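Local atomic coordinates of N-acetyl-beta-D glucosaminidase (PDB entry 4ZM6), a protein that probably hydrolyses N-acetyl-beta-D-glucosaminides as a family 3 glycosidase and, through a GCN5-related region that binds acetyl-coenzyme A, acetylates glucosamine. Residues A[10-15]-A[328-333]; A[81-86]-A[116-121]; A[204-209]-A[256-261]; A[752-757]-A[762-767]; A[782-787]-A[848-853]. All blocks are in the same frame, centred on the assembly; numbering follows the deposited sequence.

Overall arrangement
From the N terminus, contact 1 joins the lead-in to strand 17-19 with helix 323-340 and closes a loop of 312 residues spanning most of the family 3 N-terminal range. Two smaller loops lie within it, one after the other: contact 2, between the loop after strand 76-79 and helix 108-125, and contact 3, between helices 202-207 and 251-258. Contacts 1 and 3 touch through Arg-332 and Arg-256. Much later come contact 4, a beta hairpin, and contact 5, which brings a long loop to strand 847-857. Both reach one sheet of the acetyltransferase region, their centres about 28 Å apart. No two contacts cross along the chain.

Contact 1: A[10-15]-A[328-333]; sequences DKEIGQ and QSLQRV
Leu-330 lays its forked end across the side chain of Glu-12: CD1 of Leu-330 is 4.0 Å from CG of Glu-12, and the two chains meet at a slant. The aliphatic part of Glu-12 thus serves as the apolar surface, while its extended chain carries the carboxylate onward at an exposed position. CD2 of Leu-330 also reaches Gln-15, 3.9 Å from that residue's CB. One helical turn further on, Val-333 continues the same face, its CG1 4.4 Å from CB of Gln-15; with CG1 anti to the backbone N (chi1 178°), this methyl is the one directed at Gln-15. The segments meet by van der Waals contact alone, and the branched Leu-330 and Val-333 suit it because their methyls reach these carbons. The helix's polar residues turn aside, Ser-329 and Arg-332 both binding Asp-294. The packing sets helix 323-340 against the short 3-10 turn leading into strand 17-19, joining an early and a late element of the family 3 N-terminal region, consistent with its TIM-barrel class.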
# COMPACT_ATOMS: atom_id res chain seq x y z
N ASP A 10 22.16 35.47 -20.36
CA ASP A 10 22.79 36.27 -19.30
C ASP A 10 21.77 36.94 -18.39
O ASP A 10 21.86 36.81 -17.16
CB ASP A 10 23.72 37.33 -19.90
CG ASP A 10 24.85 36.73 -20.73
OD1 ASP A 10 24.59 35.78 -21.50
OD2 ASP A 10 25.99 37.21 -20.60
N LYS A 11 20.83 37.67 -18.97
CA LYS A 11 19.74 38.26 -18.19
C LYS A 11 18.73 37.19 -17.76
O LYS A 11 18.25 37.22 -16.63
CB LYS A 11 19.04 39.41 -18.95
CG LYS A 11 18.39 39.05 -20.29
CD LYS A 11 17.18 39.94 -20.59
CE LYS A 11 16.84 39.97 -22.07
NZ LYS A 11 17.62 41.01 -22.80
N GLU A 12 18.47 36.24 -18.65
CA GLU A 12 17.40 35.25 -18.45
C GLU A 12 17.61 34.35 -17.22
O GLU A 12 16.64 33.89 -16.62
CB GLU A 12 17.24 34.38 -19.71
CG GLU A 12 15.83 33.86 -19.93
CD GLU A 12 15.59 33.35 -21.34
OE1 GLU A 12 14.50 32.80 -21.59
OE2 GLU A 12 16.48 33.51 -22.21
N ILE A 13 18.86 34.15 -16.83
CA ILE A 13 19.20 33.31 -15.67
C ILE A 13 18.80 33.93 -14.31
O ILE A 13 18.95 33.29 -13.27
CB ILE A 13 20.71 32.96 -15.67
CG1 ILE A 13 20.99 31.70 -14.84
CG2 ILE A 13 21.56 34.14 -15.21
CD1 ILE A 13 22.41 31.18 -14.96
N GLY A 14 18.31 35.17 -14.32
CA GLY A 14 17.78 35.79 -13.11
C GLY A 14 16.52 35.11 -12.58
O GLY A 14 16.27 35.12 -11.38
N GLN A 15 15.75 34.51 -13.48
CA GLN A 15 14.54 33.77 -13.11
C GLN A 15 14.84 32.56 -12.21
O GLN A 15 13.97 32.11 -11.46
CB GLN A 15 13.76 33.31 -14.36
CG GLN A 15 13.25 34.43 -15.27
CD GLN A 15 12.16 35.29 -14.65
OE1 GLN A 15 12.43 36.18 -13.85
NE2 GLN A 15 10.92 35.05 -15.06
N GLN A 328 15.74 24.16 -20.04
CA GLN A 328 14.69 23.33 -19.43
C GLN A 328 14.30 23.84 -18.04
O GLN A 328 13.13 23.75 -17.67
CB GLN A 328 15.15 21.88 -19.32
CG GLN A 328 15.28 21.16 -20.65
CD GLN A 328 16.22 19.97 -20.58
OE1 GLN A 328 17.19 19.90 -21.33
NE2 GLN A 328 15.94 19.05 -19.67
N SER A 329 15.27 24.35 -17.29
CA SER A 329 14.99 24.96 -15.98
C SER A 329 14.16 26.23 -16.13
O SER A 329 13.18 26.42 -15.42
CB SER A 329 16.30 25.28 -15.25
OG SER A 329 17.07 24.10 -15.05
N LEU A 330 14.55 27.09 -17.06
CA LEU A 330 13.81 28.33 -17.35
C LEU A 330 12.40 28.04 -17.87
O LEU A 330 11.47 28.80 -17.62
CB LEU A 330 14.58 29.17 -18.37
CG LEU A 330 15.87 29.80 -17.82
CD1 LEU A 330 16.86 30.11 -18.93
CD2 LEU A 330 15.54 31.05 -17.03
N GLN A 331 12.27 26.93 -18.60
CA GLN A 331 10.98 26.43 -19.06
C GLN A 331 10.08 26.03 -17.87
O GLN A 331 8.90 26.38 -17.83
CB GLN A 331 11.20 25.24 -20.02
CG GLN A 331 9.99 24.38 -20.35
CD GLN A 331 9.22 24.83 -21.58
OE1 GLN A 331 8.83 24.02 -22.42
NE2 GLN A 331 9.00 26.14 -21.70
N ARG A 332 10.65 25.29 -16.92
CA ARG A 332 9.91 24.84 -15.73
C ARG A 332 9.46 26.01 -14.86
O ARG A 332 8.37 25.97 -14.28
CB ARG A 332 10.75 23.88 -14.89
CG ARG A 332 10.96 22.50 -15.51
CD ARG A 332 11.66 21.56 -14.54
NE ARG A 332 12.25 20.39 -15.20
CZ ARG A 332 13.54 20.26 -15.54
NH1 ARG A 332 14.42 21.23 -15.32
NH2 ARG A 332 13.94 19.14 -16.13
N VAL A 333 10.31 27.03 -14.77
CA VAL A 333 10.00 28.23 -13.99
C VAL A 333 8.95 29.09 -14.68
O VAL A 333 8.12 29.72 -14.02
CB VAL A 333 11.27 29.06 -13.72
CG1 VAL A 333 10.92 30.33 -12.94
CG2 VAL A 333 12.29 28.23 -12.96

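Contact 2: A[81-86]-A[116-121]; sequences QENGVV and MAISKE
Ile-118 points from its helix into the bend of the 81-86 loop and meets two amide-bearing side chains in different ways. Gln-81 crosses it at about a right angle, the CG methylene of Gln-81 resting 3.9 Å from the CG2 methyl of Ile-118. Asn-83 instead runs alongside in the reverse sense, its CG 4.0 Å from CG1 of Ile-118, so that its amide lies against the CG1-CD1 arm. The isoleucine's branching divides the work: with CG1 anti to the carbonyl carbon (chi1 -75°), one arm serves Asn-83 while CG2 serves Gln-81. In Gln-81 the chain bends at chi2 (57°), turning the amide back toward its own loop, where OE1 makes a weak hydrogen bond with N of Arg-88. This is packing between a loop that follows strand 76-79 of the parallel sheet and helix 108-125, within a family 3 catalytic domain of the TIM-barrel class. A short side chain suits Asn-83, whose amide meets the isoleucine arm close to the loop backbone. Glu-82, between the two contact residues, is directed away from the helix and forms salt bridges with Lys-179 and Arg-149. One helical turn beyond Ile-118, the carboxylate of Glu-121 also takes polar partners, OE2 being hydrogen-bonded to Thr-94 and to His-360 of helix 357-368.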
# COMPACT_ATOMS: atom_id res chain seq x y z
N GLN A 81 6.08 30.18 5.76
CA GLN A 81 4.93 30.21 6.66
C GLN A 81 4.48 28.79 7.03
O GLN A 81 3.56 28.25 6.41
CB GLN A 81 3.78 31.02 6.06
CG GLN A 81 2.58 31.22 6.98
CD GLN A 81 2.94 31.88 8.30
OE1 GLN A 81 3.93 32.61 8.40
NE2 GLN A 81 2.13 31.63 9.32
N GLU A 82 5.12 28.22 8.04
CA GLU A 82 4.82 26.86 8.49
C GLU A 82 3.76 26.81 9.59
O GLU A 82 3.19 25.75 9.85
CB GLU A 82 6.10 26.16 8.95
CG GLU A 82 7.11 25.97 7.83
CD GLU A 82 8.39 25.31 8.29
OE1 GLU A 82 9.43 25.54 7.64
OE2 GLU A 82 8.37 24.56 9.29
N ASN A 83 3.54 27.95 10.25
CA ASN A 83 2.38 28.21 11.12
C ASN A 83 2.57 28.04 12.63
O ASN A 83 2.16 28.91 13.41
CB ASN A 83 1.11 27.46 10.66
CG ASN A 83 0.62 27.92 9.31
OD1 ASN A 83 0.37 27.11 8.41
ND2 ASN A 83 0.46 29.23 9.15
N GLY A 84 3.17 26.94 13.06
CA GLY A 84 3.32 26.68 14.49
C GLY A 84 4.37 27.57 15.14
O GLY A 84 4.14 28.76 15.38
N VAL A 85 5.52 26.98 15.44
CA VAL A 85 6.63 27.72 16.01
C VAL A 85 7.18 28.75 15.01
O VAL A 85 7.42 29.90 15.37
CB VAL A 85 7.75 26.78 16.56
CG1 VAL A 85 7.24 25.99 17.75
CG2 VAL A 85 8.29 25.84 15.49
N VAL A 86 7.32 28.34 13.74
CA VAL A 86 7.84 29.22 12.66
C VAL A 86 6.67 29.86 11.90
O VAL A 86 5.80 29.17 11.38
CB VAL A 86 8.85 28.49 11.70
CG1 VAL A 86 8.75 26.97 11.77
CG2 VAL A 86 8.73 28.97 10.26
N MET A 116 -5.61 26.42 3.38
CA MET A 116 -6.50 27.25 2.56
C MET A 116 -6.63 28.63 3.19
O MET A 116 -6.46 29.64 2.50
CB MET A 116 -7.88 26.62 2.45
CG MET A 116 -7.92 25.32 1.66
SD MET A 116 -9.56 24.57 1.69
CE MET A 116 -10.34 25.51 0.38
N ALA A 117 -6.92 28.66 4.48
CA ALA A 117 -7.04 29.90 5.25
C ALA A 117 -5.78 30.75 5.18
O ALA A 117 -5.85 31.98 5.07
CB ALA A 117 -7.38 29.59 6.69
N ILE A 118 -4.62 30.10 5.25
CA ILE A 118 -3.34 30.80 5.21
C ILE A 118 -3.05 31.33 3.82
O ILE A 118 -2.60 32.47 3.67
CB ILE A 118 -2.18 29.89 5.69
CG1 ILE A 118 -2.23 29.75 7.22
CG2 ILE A 118 -0.82 30.40 5.24
CD1 ILE A 118 -2.01 31.04 7.98
N SER A 119 -3.31 30.53 2.79
CA SER A 119 -3.03 30.96 1.42
C SER A 119 -3.87 32.18 1.04
O SER A 119 -3.39 33.08 0.35
CB SER A 119 -3.25 29.80 0.42
OG SER A 119 -4.37 29.02 0.77
N LYS A 120 -5.12 32.21 1.51
CA LYS A 120 -6.00 33.36 1.32
C LYS A 120 -5.35 34.62 1.88
O LYS A 120 -5.23 35.62 1.19
CB LYS A 120 -7.35 33.10 2.01
CG LYS A 120 -8.50 33.99 1.56
CD LYS A 120 -9.74 33.69 2.40
CE LYS A 120 -11.05 33.96 1.65
NZ LYS A 120 -11.37 35.41 1.55
N GLU A 121 -4.91 34.54 3.14
CA GLU A 121 -4.23 35.66 3.80
C GLU A 121 -2.96 36.07 3.05
O GLU A 121 -2.78 37.24 2.75
CB GLU A 121 -3.91 35.32 5.26
CG GLU A 121 -5.14 35.28 6.16
CD GLU A 121 -4.80 35.21 7.65
OE1 GLU A 121 -3.61 35.31 8.01
OE2 GLU A 121 -5.74 35.05 8.46

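Contact 3: A[204-209]-A[256-261]; sequences ELDKTE and RRRFGY
OD1 of Asp-206 accepts two weak hydrogen bonds from the forked end of Arg-258, at 3.3 Å from NH2 and 3.5 Å from NH1. The other oxygen, OD2, takes a third weak bond from NH2, 3.1 Å away but poorly aligned, with an angle of 121° at the hydrogen. OD1 lies in the guanidinium plane, yet the carboxylate is turned 47° from that plane, which prevents a flat two-pronged pairing. The salt bridge is therefore shared and loose. Arg-258 is drawn two ways: its NE forms a salt bridge with Asp-542 of the second subunit, and Ile-540 of that second subunit packs on both Asp-206 and Arg-258. A long arginine suits this reach between two acids. In the same segment Arg-256 NH1 donates a well-aligned hydrogen bond (165°) to Tyr-261 O, bridging the turn in which Gly-260 adopts a positive phi. The bridge thus links helix 202-207 to helix 251-258; the neighbouring Phe-259 packs on helix 211-217, ahead of strand 264-267.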
# COMPACT_ATOMS: atom_id res chain seq x y z
N GLU A 204 16.79 1.90 3.03
CA GLU A 204 16.39 2.47 4.32
C GLU A 204 15.57 3.74 4.11
O GLU A 204 14.53 3.92 4.75
CB GLU A 204 17.62 2.80 5.17
CG GLU A 204 18.44 1.61 5.62
CD GLU A 204 19.67 2.03 6.41
OE1 GLU A 204 19.56 2.25 7.64
OE2 GLU A 204 20.76 2.14 5.80
N LEU A 205 16.02 4.60 3.20
CA LEU A 205 15.32 5.84 2.89
C LEU A 205 13.90 5.61 2.37
O LEU A 205 12.98 6.36 2.70
CB LEU A 205 16.11 6.68 1.88
CG LEU A 205 17.34 7.39 2.47
CD1 LEU A 205 18.24 7.92 1.37
CD2 LEU A 205 16.93 8.52 3.40
N ASP A 206 13.73 4.56 1.56
CA ASP A 206 12.41 4.21 1.02
C ASP A 206 11.40 3.84 2.11
O ASP A 206 10.21 4.09 1.95
CB ASP A 206 12.52 3.06 0.01
CG ASP A 206 12.98 3.53 -1.37
OD1 ASP A 206 12.83 4.73 -1.68
OD2 ASP A 206 13.47 2.68 -2.14
N LYS A 207 11.88 3.25 3.20
CA LYS A 207 10.99 2.78 4.26
C LYS A 207 10.42 3.92 5.12
O LYS A 207 9.32 3.77 5.67
CB LYS A 207 11.68 1.72 5.13
N THR A 208 11.13 5.04 5.24
CA THR A 208 10.64 6.16 6.07
C THR A 208 10.79 7.54 5.42
O THR A 208 9.79 8.19 5.12
CB THR A 208 11.32 6.19 7.47
OG1 THR A 208 12.68 6.60 7.35
CG2 THR A 208 11.26 4.82 8.16
N GLU A 209 12.02 7.99 5.22
CA GLU A 209 12.29 9.36 4.78
C GLU A 209 11.51 9.76 3.53
O GLU A 209 10.89 10.82 3.49
CB GLU A 209 13.78 9.59 4.52
CG GLU A 209 14.57 10.13 5.71
CD GLU A 209 14.94 9.07 6.74
OE1 GLU A 209 14.59 7.89 6.55
OE2 GLU A 209 15.58 9.43 7.75
N ARG A 256 15.02 13.62 -10.01
CA ARG A 256 14.68 13.81 -11.41
C ARG A 256 14.55 12.48 -12.16
O ARG A 256 13.53 12.23 -12.80
CB ARG A 256 15.72 14.72 -12.09
CG ARG A 256 15.25 15.33 -13.40
CD ARG A 256 14.15 16.35 -13.19
NE ARG A 256 14.66 17.67 -12.83
CZ ARG A 256 13.90 18.68 -12.43
NH1 ARG A 256 12.58 18.54 -12.32
NH2 ARG A 256 14.45 19.85 -12.12
N ARG A 257 15.58 11.64 -12.08
CA ARG A 257 15.59 10.38 -12.81
C ARG A 257 14.70 9.31 -12.16
O ARG A 257 13.65 8.97 -12.71
CB ARG A 257 17.03 9.88 -13.01
CG ARG A 257 17.14 8.49 -13.64
CD ARG A 257 18.32 8.34 -14.60
NE ARG A 257 19.54 8.99 -14.12
CZ ARG A 257 20.20 9.97 -14.75
NH1 ARG A 257 19.78 10.45 -15.92
NH2 ARG A 257 21.31 10.47 -14.20
N ARG A 258 15.11 8.78 -11.01
CA ARG A 258 14.36 7.72 -10.32
C ARG A 258 12.88 8.06 -10.13
O ARG A 258 12.01 7.36 -10.65
CB ARG A 258 15.01 7.40 -8.96
CG ARG A 258 14.12 6.62 -7.99
CD ARG A 258 14.73 5.29 -7.58
NE ARG A 258 13.81 4.47 -6.79
CZ ARG A 258 13.50 4.68 -5.51
NH1 ARG A 258 14.01 5.69 -4.83
NH2 ARG A 258 12.65 3.86 -4.90
N PHE A 259 12.60 9.13 -9.38
CA PHE A 259 11.21 9.52 -9.10
C PHE A 259 10.51 10.14 -10.30
O PHE A 259 9.28 10.18 -10.34
CB PHE A 259 11.14 10.46 -7.89
CG PHE A 259 11.29 9.75 -6.58
CD1 PHE A 259 10.36 8.79 -6.18
CD2 PHE A 259 12.35 10.04 -5.73
CE1 PHE A 259 10.49 8.12 -4.97
CE2 PHE A 259 12.48 9.38 -4.52
CZ PHE A 259 11.56 8.42 -4.14
N GLY A 260 11.27 10.63 -11.28
CA GLY A 260 10.68 11.17 -12.50
C GLY A 260 9.93 12.47 -12.29
O GLY A 260 8.95 12.74 -12.98
N TYR A 261 10.40 13.29 -11.35
CA TYR A 261 9.73 14.54 -11.01
C TYR A 261 9.97 15.58 -12.11
O TYR A 261 11.11 15.85 -12.48
CB TYR A 261 10.22 15.07 -9.65
CG TYR A 261 9.52 16.34 -9.18
CD1 TYR A 261 8.14 16.39 -9.06
CD2 TYR A 261 10.26 17.47 -8.85
CE1 TYR A 261 7.50 17.55 -8.63
CE2 TYR A 261 9.62 18.63 -8.42
CZ TYR A 261 8.25 18.66 -8.31
OH TYR A 261 7.62 19.81 -7.89

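Contact 4: A[752-757]-A[762-767]; sequences IVARQD and RVIASL
A classic beta bulge interrupts this pairing: Ile-764 and Ala-765 both face Ala-754, shifting the register by one residue. Ala-754 is held through both its N and its O, with N donating to Ala-765 O at 3.0 Å and O accepting from Ile-764 N in a nearly straight bond (175°). The first of these donors stands 61° out of the Ala-765 carbonyl plane, off its lone pairs. Ile-752 and Leu-767 exchange two regular bonds beyond the bulge; toward the turn, Gln-756 N bonds only weakly to Arg-762 O. The strands form an antiparallel hairpin in the mixed sheet of a GNAT-type region, with helices packed on both faces. Small residues suit the two positions where the CB atoms of Ala-754 and Ala-765 lie 3.7 Å apart; Ile-811 of helix 811-825 packs on Ala-765. On the other face, Val-753 CG1 meets Val-763 CG1 at 4.0 Å and helix 721-731 lies above. There Val-763 CG2 sits 4.0 Å above the guanidinium plane of Arg-755, offset toward its rim. That guanidinium is held by polar partners, NE bonding to Gly-761 O and NH1 forming a salt bridge with Glu-723.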
# COMPACT_ATOMS: atom_id res chain seq x y z
N ILE A 752 -38.13 6.40 -23.63
CA ILE A 752 -39.18 6.99 -24.44
C ILE A 752 -38.65 8.21 -25.16
O ILE A 752 -37.89 9.00 -24.60
CB ILE A 752 -40.38 7.43 -23.57
CG1 ILE A 752 -40.88 6.25 -22.73
CG2 ILE A 752 -41.50 7.99 -24.43
CD1 ILE A 752 -41.21 5.01 -23.53
N VAL A 753 -39.06 8.37 -26.41
CA VAL A 753 -38.70 9.53 -27.21
C VAL A 753 -39.95 10.11 -27.83
O VAL A 753 -40.93 9.39 -28.07
CB VAL A 753 -37.71 9.17 -28.33
CG1 VAL A 753 -36.35 8.84 -27.76
CG2 VAL A 753 -38.23 8.02 -29.18
N ALA A 754 -39.92 11.42 -28.07
CA ALA A 754 -40.90 12.09 -28.91
C ALA A 754 -40.30 12.23 -30.30
O ALA A 754 -39.12 12.56 -30.43
CB ALA A 754 -41.25 13.45 -28.34
N ARG A 755 -41.10 11.95 -31.33
CA ARG A 755 -40.68 12.11 -32.73
C ARG A 755 -41.67 12.98 -33.50
O ARG A 755 -42.84 13.08 -33.13
CB ARG A 755 -40.59 10.75 -33.43
CG ARG A 755 -39.46 9.87 -32.95
CD ARG A 755 -39.43 8.55 -33.70
NE ARG A 755 -38.08 8.19 -34.13
CZ ARG A 755 -37.33 7.21 -33.62
NH1 ARG A 755 -36.12 7.01 -34.12
NH2 ARG A 755 -37.77 6.43 -32.63
N GLN A 756 -41.19 13.61 -34.57
CA GLN A 756 -42.04 14.44 -35.40
C GLN A 756 -42.89 13.55 -36.29
O GLN A 756 -42.36 12.64 -36.93
CB GLN A 756 -41.20 15.40 -36.26
CG GLN A 756 -42.03 16.42 -37.04
CD GLN A 756 -42.95 17.23 -36.15
OE1 GLN A 756 -44.17 17.28 -36.37
NE2 GLN A 756 -42.38 17.86 -35.14
N ASP A 757 -44.19 13.82 -36.32
CA ASP A 757 -45.14 13.13 -37.22
C ASP A 757 -45.43 11.69 -36.82
O ASP A 757 -46.57 11.37 -36.46
CB ASP A 757 -44.66 13.17 -38.68
CG ASP A 757 -44.37 14.57 -39.17
OD1 ASP A 757 -45.11 15.51 -38.80
OD2 ASP A 757 -43.38 14.74 -39.92
N ARG A 762 -37.57 12.45 -36.84
CA ARG A 762 -36.37 12.72 -36.06
C ARG A 762 -36.76 12.85 -34.59
O ARG A 762 -37.89 13.25 -34.27
CB ARG A 762 -35.66 13.99 -36.56
CG ARG A 762 -36.33 15.29 -36.15
CD ARG A 762 -35.88 16.49 -36.98
NE ARG A 762 -36.71 17.67 -36.70
CZ ARG A 762 -37.89 17.94 -37.26
NH1 ARG A 762 -38.43 17.14 -38.17
NH2 ARG A 762 -38.54 19.05 -36.90
N VAL A 763 -35.84 12.48 -33.70
CA VAL A 763 -36.08 12.58 -32.26
C VAL A 763 -36.00 14.04 -31.83
O VAL A 763 -35.02 14.73 -32.11
CB VAL A 763 -35.05 11.75 -31.46
CG1 VAL A 763 -35.25 11.94 -29.96
CG2 VAL A 763 -35.14 10.27 -31.84
N ILE A 764 -37.04 14.50 -31.14
CA ILE A 764 -37.13 15.90 -30.71
C ILE A 764 -37.22 16.06 -29.19
O ILE A 764 -37.14 17.18 -28.68
CB ILE A 764 -38.33 16.63 -31.37
CG1 ILE A 764 -39.66 15.98 -30.99
CG2 ILE A 764 -38.14 16.66 -32.89
CD1 ILE A 764 -40.84 16.49 -31.79
N ALA A 765 -37.38 14.96 -28.47
CA ALA A 765 -37.42 14.98 -27.02
C ALA A 765 -37.19 13.56 -26.52
O ALA A 765 -37.22 12.62 -27.32
CB ALA A 765 -38.76 15.51 -26.53
N SER A 766 -36.96 13.41 -25.22
CA SER A 766 -36.79 12.08 -24.64
C SER A 766 -36.90 12.11 -23.13
O SER A 766 -36.75 13.17 -22.53
CB SER A 766 -35.42 11.50 -25.04
OG SER A 766 -34.44 11.81 -24.06
N LEU A 767 -37.16 10.95 -22.54
CA LEU A 767 -37.06 10.78 -21.09
C LEU A 767 -36.87 9.32 -20.73
O LEU A 767 -37.03 8.44 -21.57
CB LEU A 767 -38.27 11.36 -20.36
CG LEU A 767 -39.64 10.70 -20.59
CD1 LEU A 767 -39.77 9.38 -19.86
CD2 LEU A 767 -40.75 11.65 -20.16

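Contact 5: A[782-787]-A[848-853]; sequences LIWTDD and KTWRSY
Trp-784 and Trp-850 meet in the C-terminal acetyltransferase (GNAT-type) region, where a loop turns its indole toward strand 847-857. The Trp-784 side chain is about 10 Å from a bound acetyl-coenzyme A, too far for contact. Each backbone is locally irregular: Trp-784 is the centre of an inverse gamma turn, and Trp-850 with Arg-851 forms a classic beta bulge opposite Asp-688. The aromatic contact is oblique. The five-membered ring of Trp-784 and the six-membered ring of Trp-850 have centroids 5.2 Å apart and planes inclined at 52°. Trp-850 projects its benzo end far from the strand because chi1 (177°) swings CG away from the backbone nitrogen, enough to span a gap of 11.6 Å between the CA atoms of the two tryptophans. Large flat residues suit such a distance. Further rings touch the pair: Phe-790 meets Trp-850 edge-to-face, while Trp-565 and Tyr-832 meet Trp-784. Among the polar interactions, Arg-851 NH2 bonds to Asp-564 O and its cation lies on Trp-565, while Tyr-853 OH bonds to Asp-688. Aliphatic packing adds Ile-783, whose CG1 lies 3.7 Å above the centre of the Trp-784 ring. On the opposite face of that indole sits Trp-850 CH2, 3.8 Å from Trp-784 CD1.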
# COMPACT_ATOMS: atom_id res chain seq x y z
N LEU A 782 -35.41 4.07 -8.57
CA LEU A 782 -36.31 4.11 -7.45
C LEU A 782 -35.95 2.99 -6.49
O LEU A 782 -36.05 1.82 -6.83
CB LEU A 782 -37.76 3.97 -7.92
CG LEU A 782 -38.86 3.88 -6.86
CD1 LEU A 782 -38.94 5.16 -6.04
CD2 LEU A 782 -40.20 3.58 -7.51
N ILE A 783 -35.50 3.37 -5.30
CA ILE A 783 -35.19 2.40 -4.25
C ILE A 783 -36.17 2.51 -3.07
O ILE A 783 -36.14 1.68 -2.16
CB ILE A 783 -33.74 2.57 -3.74
CG1 ILE A 783 -33.53 3.94 -3.07
CG2 ILE A 783 -32.75 2.40 -4.88
CD1 ILE A 783 -32.20 4.08 -2.36
N TRP A 784 -37.04 3.51 -3.10
CA TRP A 784 -37.90 3.81 -1.97
C TRP A 784 -39.23 3.06 -2.09
O TRP A 784 -40.30 3.67 -2.03
CB TRP A 784 -38.14 5.32 -1.88
CG TRP A 784 -36.88 6.13 -1.86
CD1 TRP A 784 -36.50 7.08 -2.77
CD2 TRP A 784 -35.83 6.06 -0.90
NE1 TRP A 784 -35.28 7.60 -2.43
CE2 TRP A 784 -34.84 6.99 -1.28
CE3 TRP A 784 -35.63 5.29 0.26
CZ2 TRP A 784 -33.67 7.17 -0.55
CZ3 TRP A 784 -34.45 5.48 0.99
CH2 TRP A 784 -33.49 6.41 0.58
N THR A 785 -39.15 1.74 -2.23
CA THR A 785 -40.32 0.92 -2.52
C THR A 785 -41.01 0.35 -1.28
O THR A 785 -41.95 -0.44 -1.40
CB THR A 785 -39.95 -0.26 -3.45
OG1 THR A 785 -38.90 -1.03 -2.86
CG2 THR A 785 -39.50 0.25 -4.82
N ASP A 786 -40.57 0.76 -0.10
CA ASP A 786 -41.20 0.33 1.15
C ASP A 786 -42.67 0.73 1.15
O ASP A 786 -43.04 1.75 0.58
CB ASP A 786 -40.46 0.97 2.34
CG ASP A 786 -40.99 0.51 3.67
OD1 ASP A 786 -42.01 1.08 4.12
OD2 ASP A 786 -40.38 -0.39 4.28
N ASP A 787 -43.51 -0.08 1.80
CA ASP A 787 -44.96 0.18 1.83
C ASP A 787 -45.32 1.58 2.35
O ASP A 787 -46.32 2.15 1.92
CB ASP A 787 -45.68 -0.87 2.68
CG ASP A 787 -45.56 -2.27 2.11
OD1 ASP A 787 -44.58 -2.54 1.39
OD2 ASP A 787 -46.45 -3.10 2.40
N LYS A 848 -46.69 16.68 -6.32
CA LYS A 848 -46.37 17.57 -5.21
C LYS A 848 -45.04 17.10 -4.60
O LYS A 848 -44.64 15.95 -4.80
CB LYS A 848 -47.50 17.58 -4.18
CG LYS A 848 -47.62 16.36 -3.28
CD LYS A 848 -48.97 16.36 -2.58
CE LYS A 848 -48.90 15.85 -1.15
NZ LYS A 848 -48.72 14.38 -1.09
N THR A 849 -44.36 17.99 -3.87
CA THR A 849 -42.99 17.69 -3.43
C THR A 849 -43.03 16.68 -2.28
O THR A 849 -43.92 16.72 -1.43
CB THR A 849 -42.16 18.94 -3.00
OG1 THR A 849 -42.17 19.08 -1.58
CG2 THR A 849 -42.66 20.24 -3.65
N TRP A 850 -42.06 15.77 -2.29
CA TRP A 850 -42.05 14.63 -1.39
C TRP A 850 -40.99 14.80 -0.31
O TRP A 850 -41.26 14.63 0.88
CB TRP A 850 -41.79 13.36 -2.19
CG TRP A 850 -41.70 12.14 -1.34
CD1 TRP A 850 -42.64 11.67 -0.49
CD2 TRP A 850 -40.59 11.24 -1.26
NE1 TRP A 850 -42.19 10.53 0.13
CE2 TRP A 850 -40.93 10.24 -0.33
CE3 TRP A 850 -39.34 11.18 -1.89
CZ2 TRP A 850 -40.07 9.19 -0.01
CZ3 TRP A 850 -38.48 10.14 -1.57
CH2 TRP A 850 -38.85 9.16 -0.63
N ARG A 851 -39.77 15.11 -0.74
CA ARG A 851 -38.66 15.37 0.16
C ARG A 851 -37.74 16.41 -0.48
O ARG A 851 -37.67 16.50 -1.71
CB ARG A 851 -37.87 14.08 0.43
CG ARG A 851 -38.64 12.96 1.11
CD ARG A 851 -38.88 13.25 2.58
NE ARG A 851 -39.76 12.26 3.21
CZ ARG A 851 -39.41 11.02 3.54
NH1 ARG A 851 -38.18 10.58 3.29
NH2 ARG A 851 -40.29 10.20 4.11
N SER A 852 -37.02 17.17 0.35
CA SER A 852 -36.10 18.20 -0.15
C SER A 852 -34.67 17.96 0.31
O SER A 852 -34.43 17.38 1.37
CB SER A 852 -36.57 19.59 0.29
OG SER A 852 -37.92 19.82 -0.10
N TYR A 853 -33.71 18.40 -0.51
CA TYR A 853 -32.28 18.26 -0.20
C TYR A 853 -31.54 19.55 -0.49
O TYR A 853 -31.94 20.32 -1.36
CB TYR A 853 -31.65 17.13 -1.02
CG TYR A 853 -32.49 15.88 -1.12
CD1 TYR A 853 -33.42 15.73 -2.13
CD2 TYR A 853 -32.33 14.83 -0.22
CE1 TYR A 853 -34.19 14.59 -2.24
CE2 TYR A 853 -33.10 13.68 -0.32
CZ TYR A 853 -34.03 13.57 -1.33
OH TYR A 853 -34.80 12.44 -1.45